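Local coordinates for carboxylesterase (Ferroplasma acidiphilum, PDB 3WJ2), which probably hydrolyses carboxylic esters, as a carboxylesterase of the alpha/beta hydrolase fold adapted to low pH, at residues A67-D72 with G107-S112; K76-Y81 with F144-R149; D23-E28 with G207-Y212; S13-S18 with D201-T206; C166-D171 with N226-P231. All blocks are in the same frame, centred on the assembly; numbering follows the deposited sequence.

Contact 1. Residues A67-D72 with G107-S112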
# COMPACT_ATOMS: atom_id res chain seq x y z
N ALA B 67 -33.60 -24.23 -4.64
CA ALA B 67 -32.62 -24.28 -3.51
C ALA B 67 -32.14 -25.69 -3.31
O ALA B 67 -32.94 -26.64 -3.51
CB ALA B 67 -33.18 -23.78 -2.27
N ARG B 68 -30.85 -25.86 -3.04
CA ARG B 68 -30.34 -27.20 -2.71
C ARG B 68 -29.77 -27.18 -1.32
O ARG B 68 -28.85 -26.36 -1.03
CB ARG B 68 -29.33 -27.68 -3.75
CG ARG B 68 -28.74 -29.03 -3.44
CD ARG B 68 -27.94 -29.58 -4.58
NE ARG B 68 -28.79 -29.87 -5.77
CZ ARG B 68 -28.39 -30.03 -7.04
NH1 ARG B 68 -27.08 -29.93 -7.42
NH2 ARG B 68 -29.33 -30.28 -7.97
N MET B 69 -30.19 -28.13 -0.48
CA MET B 69 -29.75 -28.27 0.87
C MET B 69 -28.73 -29.42 1.01
O MET B 69 -28.91 -30.50 0.42
CB MET B 69 -30.95 -28.58 1.76
CG MET B 69 -30.68 -28.58 3.17
SD MET B 69 -29.79 -29.96 3.89
CE MET B 69 -30.64 -31.56 3.44
N TYR B 70 -27.57 -29.11 1.58
CA TYR B 70 -26.45 -30.09 1.75
C TYR B 70 -26.27 -30.26 3.21
O TYR B 70 -26.12 -29.23 3.96
CB TYR B 70 -25.14 -29.52 1.20
CG TYR B 70 -25.18 -29.13 -0.24
CD1 TYR B 70 -24.74 -30.02 -1.24
CD2 TYR B 70 -25.67 -27.84 -0.66
CE1 TYR B 70 -24.74 -29.64 -2.54
CE2 TYR B 70 -25.71 -27.48 -1.93
CZ TYR B 70 -25.22 -28.35 -2.94
OH TYR B 70 -25.19 -27.98 -4.25
N ASP B 71 -26.23 -31.50 3.74
CA ASP B 71 -26.14 -31.64 5.17
C ASP B 71 -25.37 -32.93 5.42
O ASP B 71 -25.85 -34.01 5.03
CB ASP B 71 -27.55 -31.79 5.77
CG ASP B 71 -27.56 -31.88 7.27
OD1 ASP B 71 -26.49 -31.73 7.92
OD2 ASP B 71 -28.70 -32.11 7.82
N ASP B 72 -24.14 -32.78 5.90
CA ASP B 72 -23.32 -33.98 6.16
C ASP B 72 -23.39 -34.45 7.59
O ASP B 72 -22.57 -35.28 8.02
CB ASP B 72 -21.86 -33.63 5.86
CG ASP B 72 -20.99 -34.87 5.49
OD1 ASP B 72 -21.46 -35.80 4.81
OD2 ASP B 72 -19.79 -34.87 5.88
N GLY B 107 -19.92 -28.74 8.81
CA GLY B 107 -20.82 -29.55 9.66
C GLY B 107 -22.19 -29.00 9.87
O GLY B 107 -22.91 -29.47 10.74
N VAL B 108 -22.58 -27.98 9.12
CA VAL B 108 -23.94 -27.40 9.28
C VAL B 108 -24.69 -27.55 7.98
O VAL B 108 -24.08 -27.90 6.94
CB VAL B 108 -23.98 -25.94 9.80
CG1 VAL B 108 -23.14 -25.75 11.12
CG2 VAL B 108 -23.52 -24.94 8.72
N LYS B 109 -26.02 -27.31 7.96
CA LYS B 109 -26.77 -27.35 6.70
C LYS B 109 -26.31 -26.14 5.85
O LYS B 109 -26.26 -24.98 6.37
CB LYS B 109 -28.29 -27.20 6.93
CG LYS B 109 -28.92 -28.53 7.52
CD LYS B 109 -30.36 -28.22 7.77
CE LYS B 109 -31.32 -29.52 7.98
NZ LYS B 109 -30.72 -30.56 8.86
N ILE B 110 -26.06 -26.39 4.61
CA ILE B 110 -25.82 -25.29 3.66
C ILE B 110 -27.00 -25.34 2.65
O ILE B 110 -27.25 -26.39 1.96
CB ILE B 110 -24.45 -25.54 2.87
CG1 ILE B 110 -23.26 -25.62 3.84
CG2 ILE B 110 -24.18 -24.42 1.77
CD1 ILE B 110 -23.02 -24.36 4.74
N ILE B 111 -27.66 -24.19 2.44
CA ILE B 111 -28.79 -24.15 1.52
C ILE B 111 -28.41 -23.17 0.43
O ILE B 111 -28.43 -21.94 0.62
CB ILE B 111 -30.13 -23.73 2.22
CG1 ILE B 111 -30.39 -24.73 3.39
CG2 ILE B 111 -31.30 -23.71 1.16
CD1 ILE B 111 -31.65 -24.33 4.25
N SER B 112 -28.12 -23.70 -0.75
CA SER B 112 -27.66 -22.87 -1.86
C SER B 112 -28.86 -22.40 -2.64
O SER B 112 -29.70 -23.21 -3.14
CB SER B 112 -26.68 -23.72 -2.69
OG SER B 112 -26.33 -22.99 -3.87
O HOH W 1 -24.88 -25.21 -5.23
O HOH W 2 -23.03 -30.32 6.92
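Tyr70 and Ile110 form an antiparallel hydrogen-bonded pair where strand 63-71 lies beside strand 109-113 in the central sheet of the alpha/beta hydrolase fold. Their side chains share a face with Ser112, and the Tyr70 ring turns its edge to the neighbouring strand: CD2 lies 3.4 Å from Ile110 O and CE2 lies 4.0 Å from Ser112 CB. Setting CG beside the backbone N (chi1 -58°) points the ring along the strands, and its hydroxyl binds Asp96 and a water that also donates to Ser112 OG. Serine is small enough to leave room for this aromatic edge. On the other face, Met69 and Ile111 form a non-hydrogen-bonded pair, with Met69 CG 3.9 Å from Ile111 CG1. The flexible methionine bends to bring SD within 4.0 Å of Lys109 CG. Lys109 donates to the carbonyl of Ala75, and its buried ammonium has a second acceptor: Lys109 NZ meets Asp71 OD2 at 2.8 Å in a salt bridge, from above the carboxylate plane and 45° out of it.

Contact 2. Residues K76-Y81 with F144-R149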
# COMPACT_ATOMS: atom_id res chain seq x y z
N LYS B 76 -28.53 -29.07 13.19
CA LYS B 76 -29.63 -28.29 13.73
C LYS B 76 -29.76 -26.92 13.03
O LYS B 76 -30.85 -26.32 12.91
CB LYS B 76 -29.35 -28.02 15.21
CG LYS B 76 -30.43 -27.25 15.94
CD LYS B 76 -30.15 -26.99 17.47
CE LYS B 76 -31.50 -26.92 18.27
NZ LYS B 76 -31.52 -26.10 19.53
N SER B 77 -28.58 -26.41 12.65
CA SER B 77 -28.52 -24.96 12.16
C SER B 77 -28.10 -24.94 10.67
O SER B 77 -27.69 -25.98 10.10
CB SER B 77 -27.50 -24.12 12.96
OG SER B 77 -27.94 -23.99 14.31
N ALA B 78 -28.27 -23.73 10.06
CA ALA B 78 -28.07 -23.61 8.63
C ALA B 78 -27.43 -22.31 8.24
O ALA B 78 -27.67 -21.28 8.90
CB ALA B 78 -29.40 -23.70 7.85
N ILE B 79 -26.74 -22.37 7.10
CA ILE B 79 -26.32 -21.12 6.38
C ILE B 79 -27.05 -21.10 5.04
O ILE B 79 -27.00 -22.07 4.30
CB ILE B 79 -24.83 -21.20 6.18
CG1 ILE B 79 -24.03 -21.07 7.44
CG2 ILE B 79 -24.36 -20.20 5.09
CD1 ILE B 79 -24.20 -19.74 8.23
N LEU B 80 -27.72 -19.98 4.72
CA LEU B 80 -28.26 -19.78 3.37
C LEU B 80 -27.10 -19.22 2.55
O LEU B 80 -26.52 -18.20 2.95
CB LEU B 80 -29.45 -18.84 3.38
CG LEU B 80 -30.44 -19.17 4.50
CD1 LEU B 80 -31.63 -18.18 4.29
CD2 LEU B 80 -30.86 -20.60 4.51
N TYR B 81 -26.80 -19.86 1.43
CA TYR B 81 -25.61 -19.50 0.61
C TYR B 81 -26.10 -18.93 -0.68
O TYR B 81 -26.90 -19.55 -1.43
CB TYR B 81 -24.72 -20.75 0.34
CG TYR B 81 -23.38 -20.25 -0.15
CD1 TYR B 81 -22.40 -19.93 0.83
CD2 TYR B 81 -23.16 -20.05 -1.51
CE1 TYR B 81 -21.16 -19.42 0.41
CE2 TYR B 81 -21.90 -19.45 -1.92
CZ TYR B 81 -20.97 -19.13 -0.93
OH TYR B 81 -19.78 -18.54 -1.31
N PHE B 144 -37.64 -27.27 6.78
CA PHE B 144 -36.31 -27.63 6.33
C PHE B 144 -35.50 -28.38 7.39
O PHE B 144 -34.31 -28.67 7.16
CB PHE B 144 -35.54 -26.35 5.91
CG PHE B 144 -36.19 -25.62 4.74
CD1 PHE B 144 -35.77 -25.84 3.43
CD2 PHE B 144 -37.24 -24.75 4.98
CE1 PHE B 144 -36.38 -25.17 2.38
CE2 PHE B 144 -37.87 -24.10 3.99
CZ PHE B 144 -37.49 -24.30 2.65
N GLY B 145 -36.15 -28.74 8.50
CA GLY B 145 -35.45 -29.49 9.58
C GLY B 145 -34.41 -28.67 10.33
O GLY B 145 -33.46 -29.21 10.90
N ILE B 146 -34.64 -27.37 10.37
CA ILE B 146 -33.77 -26.46 11.06
C ILE B 146 -34.39 -26.19 12.41
O ILE B 146 -35.43 -25.53 12.47
CB ILE B 146 -33.56 -25.12 10.25
CG1 ILE B 146 -32.97 -25.43 8.89
CG2 ILE B 146 -32.74 -24.11 11.09
CD1 ILE B 146 -33.20 -24.27 7.81
N GLU B 147 -33.73 -26.68 13.45
CA GLU B 147 -34.11 -26.41 14.84
C GLU B 147 -33.34 -25.28 15.46
O GLU B 147 -33.82 -24.66 16.43
CB GLU B 147 -33.93 -27.71 15.71
CG GLU B 147 -34.80 -28.88 15.20
CD GLU B 147 -36.27 -28.48 14.97
OE1 GLU B 147 -36.84 -27.84 15.89
OE2 GLU B 147 -36.85 -28.76 13.88
N GLY B 148 -32.13 -24.97 14.91
CA GLY B 148 -31.30 -23.94 15.53
C GLY B 148 -31.33 -22.65 14.73
O GLY B 148 -32.43 -22.18 14.32
N ARG B 149 -30.14 -22.09 14.52
CA ARG B 149 -30.03 -20.70 13.99
C ARG B 149 -29.74 -20.71 12.52
O ARG B 149 -29.43 -21.77 11.96
CB ARG B 149 -28.92 -19.91 14.69
CG ARG B 149 -29.14 -19.73 16.23
CD ARG B 149 -28.16 -18.75 16.97
NE ARG B 149 -28.55 -18.48 18.37
CZ ARG B 149 -28.06 -19.12 19.44
NH1 ARG B 149 -27.18 -20.10 19.30
NH2 ARG B 149 -28.46 -18.80 20.70
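With CG of Lys76 opposite its backbone N (chi1 -178°), the extended lysine chain passes over the backbone of Gly148, while chi1 of -66° at Ser77 turns OG toward the amide of Arg149. Ser77 OG accepts from Arg149 N at 2.9 Å, and serine suits the spot because a short hydroxyl can stand in for a backbone acceptor. Glycine suits the place opposite: Lys76 CG already sits 3.4 Å from Gly148 CA, a tight approach, and a CB on Gly148 would probably collide with that CG and with Ser77 OG. Lys76 O takes Gly148 N at 2.7 Å, the donor standing 53° out of the carbonyl plane, and takes a weak second bond from Glu147 N. Two residues on from Lys76, Ala78 N donates to Arg149 O at 3.0 Å, and the Ala78 methyl rests 3.8 Å from Ile146 CD1. These bonds fasten the loop after helix 125-139 to the start of strand 78-82, which lies between strands 109-113 and 150-155 in the sheet, while Ile146 also touches Ile137 of that helix.

Contact 3. Residues D23-E28 with G207-Y212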
# COMPACT_ATOMS: atom_id res chain seq x y z
N ASP B 23 -11.63 -10.39 -24.53
CA ASP B 23 -12.58 -9.39 -24.01
C ASP B 23 -14.01 -9.83 -24.25
O ASP B 23 -14.50 -9.81 -25.36
CB ASP B 23 -12.29 -8.10 -24.76
CG ASP B 23 -13.16 -6.92 -24.32
OD1 ASP B 23 -14.12 -7.10 -23.55
OD2 ASP B 23 -12.88 -5.81 -24.82
N MET B 24 -14.68 -10.29 -23.21
CA MET B 24 -16.06 -10.75 -23.38
C MET B 24 -17.16 -9.70 -23.11
O MET B 24 -18.34 -10.03 -23.04
CB MET B 24 -16.24 -12.02 -22.60
CG MET B 24 -15.56 -13.14 -23.40
SD MET B 24 -15.79 -14.73 -22.69
CE MET B 24 -15.09 -14.47 -21.02
N THR B 25 -16.75 -8.43 -23.08
CA THR B 25 -17.70 -7.36 -22.79
C THR B 25 -18.62 -6.99 -23.93
O THR B 25 -19.59 -6.30 -23.72
CB THR B 25 -17.03 -6.08 -22.21
OG1 THR B 25 -16.07 -5.59 -23.14
CG2 THR B 25 -16.34 -6.37 -20.93
N LYS B 26 -18.33 -7.45 -25.15
CA LYS B 26 -19.30 -7.24 -26.23
C LYS B 26 -20.12 -8.51 -26.53
O LYS B 26 -20.88 -8.53 -27.52
CB LYS B 26 -18.59 -6.70 -27.48
CG LYS B 26 -18.14 -5.23 -27.37
CD LYS B 26 -19.35 -4.25 -27.34
CE LYS B 26 -18.87 -2.80 -27.46
NZ LYS B 26 -17.71 -2.52 -26.54
N ILE B 27 -19.97 -9.53 -25.67
CA ILE B 27 -20.79 -10.79 -25.75
C ILE B 27 -22.17 -10.52 -25.14
O ILE B 27 -22.28 -9.79 -24.13
CB ILE B 27 -20.06 -11.99 -25.08
CG1 ILE B 27 -18.69 -12.30 -25.73
CG2 ILE B 27 -20.92 -13.26 -25.06
CD1 ILE B 27 -18.73 -12.26 -27.26
N GLU B 28 -23.22 -11.05 -25.76
CA GLU B 28 -24.58 -10.92 -25.26
C GLU B 28 -24.69 -11.70 -23.96
O GLU B 28 -24.08 -12.79 -23.83
CB GLU B 28 -25.62 -11.41 -26.27
CG GLU B 28 -25.73 -10.44 -27.52
CD GLU B 28 -26.09 -8.99 -27.14
OE1 GLU B 28 -27.03 -8.78 -26.32
OE2 GLU B 28 -25.43 -8.03 -27.66
N GLY B 207 -11.41 -4.62 -14.84
CA GLY B 207 -12.19 -3.36 -14.74
C GLY B 207 -13.37 -3.27 -15.69
O GLY B 207 -14.52 -2.92 -15.30
N LYS B 208 -13.13 -3.64 -16.93
CA LYS B 208 -14.16 -3.65 -17.97
C LYS B 208 -15.26 -4.63 -17.62
O LYS B 208 -16.41 -4.29 -17.79
CB LYS B 208 -13.60 -4.01 -19.32
CG LYS B 208 -12.80 -2.83 -19.89
CD LYS B 208 -12.08 -3.32 -21.15
CE LYS B 208 -13.07 -3.26 -22.29
NZ LYS B 208 -12.35 -3.46 -23.57
N MET B 209 -14.88 -5.80 -17.11
CA MET B 209 -15.98 -6.74 -16.73
C MET B 209 -16.76 -6.26 -15.51
O MET B 209 -18.00 -6.50 -15.43
CB MET B 209 -15.41 -8.15 -16.48
CG MET B 209 -15.13 -8.78 -17.84
SD MET B 209 -16.64 -8.80 -18.98
CE MET B 209 -17.75 -9.83 -17.97
N ILE B 210 -16.07 -5.66 -14.51
CA ILE B 210 -16.79 -5.15 -13.35
C ILE B 210 -17.85 -4.17 -13.85
O ILE B 210 -18.99 -4.18 -13.37
CB ILE B 210 -15.82 -4.48 -12.35
CG1 ILE B 210 -15.01 -5.55 -11.67
CG2 ILE B 210 -16.61 -3.69 -11.26
CD1 ILE B 210 -13.73 -4.98 -10.82
N ARG B 211 -17.46 -3.31 -14.79
CA ARG B 211 -18.46 -2.36 -15.36
C ARG B 211 -19.60 -3.02 -16.09
O ARG B 211 -20.77 -2.61 -15.94
CB ARG B 211 -17.80 -1.24 -16.20
CG ARG B 211 -16.92 -0.38 -15.20
CD ARG B 211 -16.37 0.97 -15.80
NE ARG B 211 -15.13 1.47 -15.17
CZ ARG B 211 -13.90 1.20 -15.63
NH1 ARG B 211 -13.75 0.44 -16.72
NH2 ARG B 211 -12.80 1.69 -15.04
N TYR B 212 -19.27 -4.05 -16.86
CA TYR B 212 -20.24 -4.79 -17.66
C TYR B 212 -21.24 -5.40 -16.68
O TYR B 212 -22.44 -5.20 -16.87
CB TYR B 212 -19.51 -5.89 -18.48
CG TYR B 212 -20.38 -6.92 -19.24
CD1 TYR B 212 -20.57 -6.82 -20.60
CD2 TYR B 212 -20.96 -8.00 -18.58
CE1 TYR B 212 -21.27 -7.76 -21.33
CE2 TYR B 212 -21.78 -8.88 -19.26
CZ TYR B 212 -21.91 -8.77 -20.64
OH TYR B 212 -22.59 -9.74 -21.32
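Thr25 CG2 lies only 3.1 Å from Met209 SD, unusually close for a methyl against sulfur, as the two side chains slide past each other in opposite directions. The threonine is held from behind: its N and OG1 both donate to Asp23 OD1, the hydroxyl on the syn lone pair, which holds chi1 and so the place of the methyl. Asp23 reaches across with its second oxygen, and Lys208 NZ meets Asp23 OD2 at 2.7 Å in a salt bridge, from above the carboxylate plane. Tyr212 covers the other end. The Tyr212 ring sets an edge to the loop, with CE1 3.3 Å from Thr25 O, and its OH donates to Ile27 O at 2.8 Å. A phenylalanine here would probably leave the Ile27 carbonyl without this donor and the turn less firmly tied to the helix. An Asx turn at Asp23, overlapping a type I beta turn from Met24 to Ile27, thus joins helices 12-20 and 29-43 against helix 207-217, consistent with the cap of esterases related to hormone-sensitive lipase, built from N-terminal helices and an insertion between sheet strands.

Contact 4. Residues S13-S18 with D201-T206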
# COMPACT_ATOMS: atom_id res chain seq x y z
N SER B 13 -2.43 -21.01 -14.24
CA SER B 13 -3.36 -21.55 -15.24
C SER B 13 -4.63 -20.78 -15.44
O SER B 13 -5.02 -20.54 -16.58
CB SER B 13 -3.73 -22.98 -14.91
OG SER B 13 -2.55 -23.75 -15.01
N LEU B 14 -5.28 -20.37 -14.33
CA LEU B 14 -6.56 -19.59 -14.45
C LEU B 14 -6.34 -18.23 -15.07
O LEU B 14 -7.19 -17.76 -15.86
CB LEU B 14 -7.26 -19.43 -13.03
CG LEU B 14 -8.05 -20.62 -12.61
CD1 LEU B 14 -8.39 -20.45 -11.04
CD2 LEU B 14 -9.37 -20.74 -13.45
N ILE B 15 -5.25 -17.55 -14.72
CA ILE B 15 -4.90 -16.30 -15.29
C ILE B 15 -4.69 -16.42 -16.81
O ILE B 15 -5.23 -15.65 -17.59
CB ILE B 15 -3.70 -15.68 -14.55
CG1 ILE B 15 -4.12 -15.43 -13.08
CG2 ILE B 15 -3.19 -14.46 -15.28
CD1 ILE B 15 -2.94 -14.73 -12.22
N GLU B 16 -3.97 -17.48 -17.17
CA GLU B 16 -3.72 -17.74 -18.63
C GLU B 16 -5.02 -18.04 -19.36
O GLU B 16 -5.22 -17.58 -20.47
CB GLU B 16 -2.75 -18.91 -18.80
CG GLU B 16 -1.29 -18.61 -18.36
CD GLU B 16 -0.50 -17.67 -19.28
OE1 GLU B 16 -0.95 -17.28 -20.39
OE2 GLU B 16 0.62 -17.32 -18.88
N LEU B 17 -5.89 -18.81 -18.76
CA LEU B 17 -7.16 -19.22 -19.38
C LEU B 17 -8.08 -18.03 -19.53
O LEU B 17 -8.74 -17.81 -20.59
CB LEU B 17 -7.88 -20.23 -18.48
CG LEU B 17 -9.28 -20.71 -18.90
CD1 LEU B 17 -9.23 -21.62 -20.19
CD2 LEU B 17 -9.95 -21.44 -17.69
N SER B 18 -8.12 -17.19 -18.47
CA SER B 18 -8.81 -15.94 -18.57
C SER B 18 -8.31 -15.03 -19.72
O SER B 18 -9.13 -14.44 -20.47
CB SER B 18 -8.76 -15.19 -17.23
OG SER B 18 -9.18 -13.90 -17.56
N ASP B 201 -6.60 -5.39 -14.55
CA ASP B 201 -6.62 -6.02 -15.84
C ASP B 201 -5.95 -7.32 -15.92
O ASP B 201 -6.16 -8.02 -16.97
CB ASP B 201 -6.19 -5.09 -16.97
CG ASP B 201 -4.70 -5.00 -17.11
OD1 ASP B 201 -4.03 -6.01 -16.71
OD2 ASP B 201 -4.22 -3.93 -17.61
N ASN B 202 -5.14 -7.65 -14.93
CA ASN B 202 -4.42 -8.92 -15.04
C ASN B 202 -5.35 -10.10 -15.29
O ASN B 202 -5.22 -11.16 -14.67
CB ASN B 202 -3.47 -9.17 -13.86
CG ASN B 202 -2.19 -9.96 -14.29
OD1 ASN B 202 -1.83 -9.97 -15.49
ND2 ASN B 202 -1.52 -10.61 -13.33
N TYR B 203 -6.31 -9.87 -16.20
CA TYR B 203 -7.25 -10.89 -16.81
C TYR B 203 -8.43 -11.53 -16.06
O TYR B 203 -9.49 -11.72 -16.74
CB TYR B 203 -6.50 -11.94 -17.68
CG TYR B 203 -5.49 -11.31 -18.63
CD1 TYR B 203 -5.88 -10.70 -19.84
CD2 TYR B 203 -4.12 -11.31 -18.31
CE1 TYR B 203 -4.92 -10.09 -20.70
CE2 TYR B 203 -3.18 -10.73 -19.14
CZ TYR B 203 -3.56 -10.12 -20.33
OH TYR B 203 -2.56 -9.57 -21.10
N VAL B 204 -8.34 -11.90 -14.75
CA VAL B 204 -9.43 -12.75 -14.18
C VAL B 204 -10.67 -11.93 -13.86
O VAL B 204 -11.68 -12.13 -14.43
CB VAL B 204 -9.09 -13.75 -13.03
CG1 VAL B 204 -10.28 -14.69 -12.79
CG2 VAL B 204 -7.85 -14.59 -13.35
N LEU B 205 -10.60 -10.97 -12.96
CA LEU B 205 -11.75 -10.04 -12.91
C LEU B 205 -11.23 -8.72 -13.34
O LEU B 205 -10.43 -8.12 -12.63
CB LEU B 205 -12.32 -10.01 -11.50
CG LEU B 205 -13.36 -8.94 -11.21
CD1 LEU B 205 -14.62 -9.17 -12.11
CD2 LEU B 205 -13.67 -8.96 -9.69
N THR B 206 -11.59 -8.23 -14.52
CA THR B 206 -11.07 -7.01 -15.00
C THR B 206 -11.96 -5.82 -14.68
O THR B 206 -13.14 -6.01 -14.39
CB THR B 206 -10.90 -7.02 -16.54
OG1 THR B 206 -12.18 -7.24 -17.16
CG2 THR B 206 -10.07 -8.18 -17.00
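The Tyr203 ring is met obliquely by Ile15, whose CG2 comes 4.5 Å from Tyr203 CD2, while over one face, toward the rim, the model places the carbonyl oxygen of Asp201; the backbone between Asp201 and Tyr203 is built too tightly, so this placement is doubtful. The contact lays helix 12-20 against the loop between helices 194-198 and 207-217, which probably belong together to the cap that covers the alpha/beta hydrolase core. At the surface it is mostly apolar. Ile15 and Val204 cross at about a right angle, with Ile15 CG1 3.8 Å from Val204 CG2. The two branches of each residue divide the work: at Val204 chi1 of -169° sends CG1 opposite the backbone N and leaves CG2 to reach the helix, where it also lies 3.9 Å from Ile15 CA. Ile15 CG2 in turn approaches Asn202 O at 3.9 Å. Beta-branched residues suit such a seam, since they offer two carbon branches at CB, close to the backbone. Ser18, small and polar, fits one turn further along the helix. Ser18 OG is modelled 2.3 Å from Tyr203 O, too short to be trusted; a hydrogen bond from the hydroxyl is plausible, but its geometry is doubtful. Thr206 is the N-cap just before helix 207-217, its OG1 accepting from Met209 N. More securely placed than the hydroxyl, Ser18 CB lies 4.0 Å from Val204 CG2.

Contact 5. Residues C166-D171 with N226-P231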
# COMPACT_ATOMS: atom_id res chain seq x y z
N CYS B 166 -28.80 -8.06 5.19
CA CYS B 166 -28.63 -7.79 6.63
C CYS B 166 -28.97 -6.34 6.90
O CYS B 166 -29.67 -6.07 7.88
CB CYS B 166 -27.24 -8.08 7.12
SG CYS B 166 -26.96 -9.91 7.11
N LEU B 167 -28.53 -5.46 6.03
CA LEU B 167 -28.83 -4.02 6.22
C LEU B 167 -30.34 -3.81 6.19
O LEU B 167 -30.90 -3.03 6.98
CB LEU B 167 -28.26 -3.20 5.05
CG LEU B 167 -26.81 -2.86 5.22
CD1 LEU B 167 -26.30 -2.23 3.97
CD2 LEU B 167 -26.61 -1.75 6.45
N LYS B 168 -31.05 -4.47 5.28
CA LYS B 168 -32.53 -4.25 5.23
C LYS B 168 -33.23 -4.86 6.45
O LYS B 168 -34.25 -4.28 6.99
CB LYS B 168 -33.10 -4.83 3.90
CG LYS B 168 -34.64 -4.57 3.83
CD LYS B 168 -35.26 -4.89 2.49
CE LYS B 168 -36.85 -4.94 2.71
NZ LYS B 168 -37.37 -5.01 1.23
N CYS B 169 -32.79 -6.02 6.94
CA CYS B 169 -33.31 -6.61 8.21
C CYS B 169 -33.11 -5.59 9.31
O CYS B 169 -34.09 -5.35 10.08
CB CYS B 169 -32.58 -7.92 8.61
SG CYS B 169 -32.92 -9.29 7.47
N ARG B 170 -31.97 -4.93 9.30
CA ARG B 170 -31.67 -3.99 10.42
C ARG B 170 -32.61 -2.82 10.29
O ARG B 170 -33.30 -2.40 11.34
CB ARG B 170 -30.16 -3.63 10.33
CG ARG B 170 -29.56 -2.85 11.57
CD ARG B 170 -30.01 -1.41 11.55
NE ARG B 170 -29.80 -0.68 10.27
CZ ARG B 170 -28.62 -0.28 9.79
NH1 ARG B 170 -27.50 -0.50 10.51
NH2 ARG B 170 -28.55 0.37 8.64
N ASP B 171 -32.72 -2.31 9.07
CA ASP B 171 -33.57 -1.10 8.84
C ASP B 171 -35.01 -1.37 9.19
O ASP B 171 -35.68 -0.47 9.80
CB ASP B 171 -33.46 -0.68 7.40
CG ASP B 171 -32.08 -0.15 7.06
OD1 ASP B 171 -31.33 0.26 7.97
OD2 ASP B 171 -31.77 -0.02 5.85
N ASN B 226 -28.66 3.53 -3.35
CA ASN B 226 -29.35 2.56 -2.71
C ASN B 226 -28.32 1.68 -2.00
O ASN B 226 -27.53 0.92 -2.66
CB ASN B 226 -30.08 1.74 -3.75
CG ASN B 226 -31.23 1.09 -3.20
OD1 ASN B 226 -32.30 1.07 -3.86
ND2 ASN B 226 -31.14 0.55 -2.00
N PRO B 227 -28.37 1.77 -0.69
CA PRO B 227 -27.53 0.90 0.14
C PRO B 227 -27.81 -0.56 -0.10
O PRO B 227 -26.98 -1.36 0.28
CB PRO B 227 -27.94 1.23 1.56
CG PRO B 227 -28.63 2.56 1.50
CD PRO B 227 -29.28 2.59 0.18
N TYR B 228 -28.97 -0.91 -0.64
CA TYR B 228 -29.22 -2.38 -0.88
C TYR B 228 -28.60 -2.83 -2.17
O TYR B 228 -28.54 -4.06 -2.44
CB TYR B 228 -30.74 -2.64 -0.91
CG TYR B 228 -31.43 -2.26 0.45
CD1 TYR B 228 -30.67 -2.11 1.65
CD2 TYR B 228 -32.82 -1.97 0.51
CE1 TYR B 228 -31.27 -1.73 2.86
CE2 TYR B 228 -33.40 -1.65 1.72
CZ TYR B 228 -32.66 -1.52 2.86
OH TYR B 228 -33.32 -1.11 4.01
N PHE B 229 -28.13 -1.90 -3.01
CA PHE B 229 -27.32 -2.24 -4.18
C PHE B 229 -25.84 -2.17 -3.76
O PHE B 229 -25.05 -3.04 -4.09
CB PHE B 229 -27.51 -1.21 -5.37
CG PHE B 229 -26.74 -1.58 -6.64
CD1 PHE B 229 -27.41 -2.05 -7.73
CD2 PHE B 229 -25.30 -1.60 -6.69
CE1 PHE B 229 -26.73 -2.38 -8.96
CE2 PHE B 229 -24.62 -1.94 -7.90
CZ PHE B 229 -25.37 -2.37 -9.04
N SER B 230 -25.46 -1.12 -3.01
CA SER B 230 -24.07 -0.92 -2.58
C SER B 230 -24.08 -0.65 -1.08
O SER B 230 -24.31 0.51 -0.62
CB SER B 230 -23.31 0.29 -3.26
OG SER B 230 -23.13 0.10 -4.71
N PRO B 231 -23.85 -1.61 -0.21
CA PRO B 231 -23.92 -1.46 1.24
C PRO B 231 -22.99 -0.36 1.76
O PRO B 231 -23.24 0.17 2.84
CB PRO B 231 -23.45 -2.86 1.76
CG PRO B 231 -24.07 -3.78 0.69
CD PRO B 231 -23.82 -3.03 -0.65
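Lys168, on helix 157-172, and Tyr228, in a turn where residues 227-229 have helical backbone angles without regular helical bonds, bring their CA atoms to 7.2 Å. The Tyr228 ring bridges the gap. Lys168 CB lies over one face, off centre, 3.9 Å from the Tyr228 ring centroid in a CH-pi contact, and the lysine chain runs on past the CZ and CE2 rim to a cation-pi contact with Tyr131. At the ring edge, Leu167 CB approaches Tyr228 CE1 at 4.0 Å, and the branched end of the leucine carries CD1 to 3.7 Å from Pro231 CB. The phenol ends at Asp171: Tyr228 OH donates to Asp171 OD2 at 2.6 Å on its anti lone pair, with ring and carboxylate planes 34° apart. Swapping in an alanine at Tyr228 would probably open a gap beneath Lys168 and leave Asp171 OD2 without this donor. Arg170 grips the other oxygen, NE and NH2 both meeting Asp171 OD1 at 2.9 Å from the same face. With a guanidinium on one oxygen and a phenol on the other, Asp171 is likely to stay ionised.

How the contacts relate
From the N terminus, contact 4 opens at 13-18 and contact 3 at 23-28. Contacts 1 and 2 then open and close inside the long loops these begin, crossing each other as 67-72, 76-81, 107-112 and 144-149 follow in turn. They touch within one sheet, where strands 109-113 and 78-82 are neighbours. Contact 5 opens on helix 157-172 after both have closed. Contacts 4 and 3 close next, at 201-206 and 207-212, crossing each other and tying the N-terminal helices to the region around helix 207-217, where Leu205 touches Ile210. Contact 5 closes last, at 226-231, crossing both and tying helix 157-172 to the loop before strand 243-248; its centre lies about 26 Å from that of contact 3.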